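Peptidoglycan glycosyltransferase (Eggerthella lenta, PDB 4MNR) probably acts in the cell wall as a penicillin-binding protein, with a transpeptidase domain whose fold is related to that of the beta-lactamases. Local coordinates at residues A[381-386]-A[394-399]. Residues are numbered along the deposited sequence; the frame is centred on the assembly and turned at random.
Sequences VVQNGT and GIDVAG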
ATOM      1  N   VAL A 381      -5.361  -7.654  17.238  1.00  9.62           N
ATOM      2  CA  VAL A 381      -5.056  -6.234  17.193  1.00 10.70           C
ATOM      3  C   VAL A 381      -6.348  -5.432  17.162  1.00 11.83           C
ATOM      4  O   VAL A 381      -6.495  -4.428  17.868  1.00 12.50           O
ATOM      5  CB  VAL A 381      -4.212  -5.889  15.948  1.00  9.04           C
ATOM      6  CG1 VAL A 381      -4.116  -4.379  15.774  1.00 12.46           C
ATOM      7  CG2 VAL A 381      -2.821  -6.513  16.075  1.00 11.31           C
ATOM      8  N   VAL A 382      -7.299  -5.909  16.367  1.00 10.13           N
ATOM      9  CA  VAL A 382      -8.554  -5.195  16.193  1.00 10.93           C
ATOM     10  C   VAL A 382      -9.528  -5.449  17.353  1.00 12.65           C
ATOM     11  O   VAL A 382     -10.260  -4.550  17.781  1.00 14.08           O
ATOM     12  CB  VAL A 382      -9.183  -5.539  14.829  1.00 11.08           C
ATOM     13  CG1 VAL A 382     -10.586  -4.930  14.711  1.00 14.36           C
ATOM     14  CG2 VAL A 382      -8.275  -5.039  13.719  1.00 11.27           C
ATOM     15  N   GLN A 383      -9.515  -6.664  17.891  1.00 13.39           N
ATOM     16  CA  GLN A 383     -10.399  -6.987  19.010  1.00 13.51           C
ATOM     17  C   GLN A 383      -9.944  -6.419  20.352  1.00 15.98           C
ATOM     18  O   GLN A 383     -10.778  -5.977  21.162  1.00 18.42           O
ATOM     19  CB  GLN A 383     -10.580  -8.501  19.118  1.00 15.73           C
ATOM     20  CG  GLN A 383     -11.297  -9.114  17.926  1.00 18.20           C
ATOM     21  CD  GLN A 383     -11.541 -10.600  18.099  1.00 24.77           C
ATOM     22  OE1 GLN A 383     -10.804 -11.283  18.807  1.00 24.06           O
ATOM     23  NE2 GLN A 383     -12.589 -11.108  17.458  1.00 24.43           N
ATOM     24  N   ASN A 384      -8.633  -6.417  20.589  1.00 16.67           N
ATOM     25  CA  ASN A 384      -8.104  -6.125  21.916  1.00 18.40           C
ATOM     26  C   ASN A 384      -6.969  -5.108  21.962  1.00 18.49           C
ATOM     27  O   ASN A 384      -6.504  -4.737  23.043  1.00 23.94           O
ATOM     28  CB  ASN A 384      -7.634  -7.419  22.582  1.00 20.64           C
ATOM     29  CG  ASN A 384      -8.752  -8.435  22.724  1.00 31.65           C
ATOM     30  OD1 ASN A 384      -9.838  -8.112  23.201  1.00 33.94           O
ATOM     31  ND2 ASN A 384      -8.497  -9.663  22.297  1.00 37.13           N
ATOM     32  N   GLY A 385      -6.515  -4.659  20.803  1.00 16.22           N
ATOM     33  CA  GLY A 385      -5.330  -3.825  20.756  1.00 16.10           C
ATOM     34  C   GLY A 385      -5.543  -2.441  20.188  1.00 16.36           C
ATOM     35  O   GLY A 385      -6.578  -1.810  20.407  1.00 17.52           O
ATOM     36  N   THR A 386      -4.541  -1.959  19.462  1.00 12.54           N
ATOM     37  CA  THR A 386      -4.552  -0.586  18.970  1.00 12.05           C
ATOM     38  C   THR A 386      -5.508  -0.398  17.799  1.00 14.14           C
ATOM     39  O   THR A 386      -5.754   0.728  17.376  1.00 16.65           O
ATOM     40  CB  THR A 386      -3.156  -0.191  18.472  1.00 13.56           C
ATOM     41  OG1 THR A 386      -2.731  -1.130  17.480  1.00 13.72           O
ATOM     42  CG2 THR A 386      -2.156  -0.214  19.628  1.00 15.31           C
ATOM     43  N   GLY A 394     -20.736  -7.159  12.670  1.00 22.55           N
ATOM     44  CA  GLY A 394     -21.158  -8.300  11.875  1.00 24.67           C
ATOM     45  C   GLY A 394     -20.100  -8.991  11.030  1.00 26.29           C
ATOM     46  O   GLY A 394     -20.367 -10.053  10.464  1.00 27.11           O
ATOM     47  N   ILE A 395     -18.912  -8.397  10.917  1.00 23.06           N
ATOM     48  CA  ILE A 395     -17.831  -8.999  10.136  1.00 21.68           C
ATOM     49  C   ILE A 395     -16.520  -8.884  10.903  1.00 20.05           C
ATOM     50  O   ILE A 395     -16.170  -7.805  11.362  1.00 23.02           O
ATOM     51  CB  ILE A 395     -17.649  -8.290   8.775  1.00 23.15           C
ATOM     52  CG1 ILE A 395     -18.917  -8.389   7.931  1.00 22.82           C
ATOM     53  CG2 ILE A 395     -16.479  -8.891   8.009  1.00 24.07           C
ATOM     54  CD1 ILE A 395     -19.177  -9.778   7.374  1.00 26.33           C
ATOM     55  N   ASP A 396     -15.790  -9.986  11.039  1.00 15.84           N
ATOM     56  CA  ASP A 396     -14.489  -9.921  11.710  1.00 16.66           C
ATOM     57  C   ASP A 396     -13.441  -9.236  10.831  1.00 15.90           C
ATOM     58  O   ASP A 396     -13.253  -9.593   9.660  1.00 14.44           O
ATOM     59  CB  ASP A 396     -13.980 -11.319  12.091  1.00 19.26           C
ATOM     60  CG  ASP A 396     -14.681 -11.899  13.319  1.00 28.98           C
ATOM     61  OD1 ASP A 396     -15.321 -11.140  14.082  1.00 31.68           O
ATOM     62  OD2 ASP A 396     -14.571 -13.126  13.528  1.00 29.92           O
ATOM     63  N   VAL A 397     -12.744  -8.266  11.413  1.00 12.74           N
ATOM     64  CA  VAL A 397     -11.685  -7.533  10.711  1.00  9.76           C
ATOM     65  C   VAL A 397     -10.352  -7.800  11.397  1.00 10.99           C
ATOM     66  O   VAL A 397     -10.287  -7.806  12.632  1.00 13.10           O
ATOM     67  CB  VAL A 397     -11.956  -6.011  10.740  1.00 12.46           C
ATOM     68  CG1 VAL A 397     -10.782  -5.250  10.146  1.00 12.75           C
ATOM     69  CG2 VAL A 397     -13.235  -5.688   9.994  1.00 12.17           C
ATOM     70  N   ALA A 398      -9.303  -8.033  10.611  1.00  8.79           N
ATOM     71  CA  ALA A 398      -7.965  -8.209  11.164  1.00  8.97           C
ATOM     72  C   ALA A 398      -7.015  -7.224  10.514  1.00 10.29           C
ATOM     73  O   ALA A 398      -7.117  -6.945   9.315  1.00 12.50           O
ATOM     74  CB  ALA A 398      -7.468  -9.617  10.940  1.00 11.01           C
ATOM     75  N   GLY A 399      -6.073  -6.697  11.276  1.00  8.30           N
ATOM     76  CA  GLY A 399      -5.132  -5.781  10.660  1.00  7.81           C
ATOM     77  C   GLY A 399      -4.053  -5.336  11.607  1.00 10.36           C
ATOM     78  O   GLY A 399      -4.007  -5.767  12.754  1.00  9.74           O
TER
HETATM   79  O   HOH W   1     -14.009  -9.569  15.737  1.00 30.03           O
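V382, on the last turn of helix 368-384, fits its branched side chain against the backbone of V397, A398 and G399 as the chain enters strand 398-406. With CG1 anti to the backbone N (chi1 173°), CB lies 3.3 Å from the carbonyl O of V397. Two short methyls branching at CB let V382 sit astride that oxygen, CG1 and CG2 each 3.6 Å from it, while the helix stays close to the backbone. CG2 reaches on to the backbone N of G399 at 3.7 Å, while CG1 faces CB of V397 at 4.3 Å, the one apolar side-chain meeting between the segments.

The side chain of V397 leaves its backbone to one side of the helix and packs on I392 and on L447 of helix 438-453, as suits a buried valine.

G399, nearly fully extended (phi -176°, psi -178°), meets CG2 of V382 through its N and V381 through its O, which lies 3.2 Å from CB of V381. Both valines of the helix are buried.

At the more exposed edge a water bridges Q383 and D396. Its O lies 2.7 Å from NE2 of Q383, whose N-H it accepts. It donates to OD1 of D396, 2.6 Å away. Amide donor and carboxylate acceptor suit the two ends.

The contact joins a helix to the edge strand of the five-stranded antiparallel sheet, which carries the KTG motif, beside the active site as in the family. T386 OG1 is hydrogen-bonded to T401 OG1 of that strand. G399 makes a backbone hydrogen bond with L378 of the same helix, A398 one with M417 of strand 409-418, and V381 touches T237 of helix 233-239.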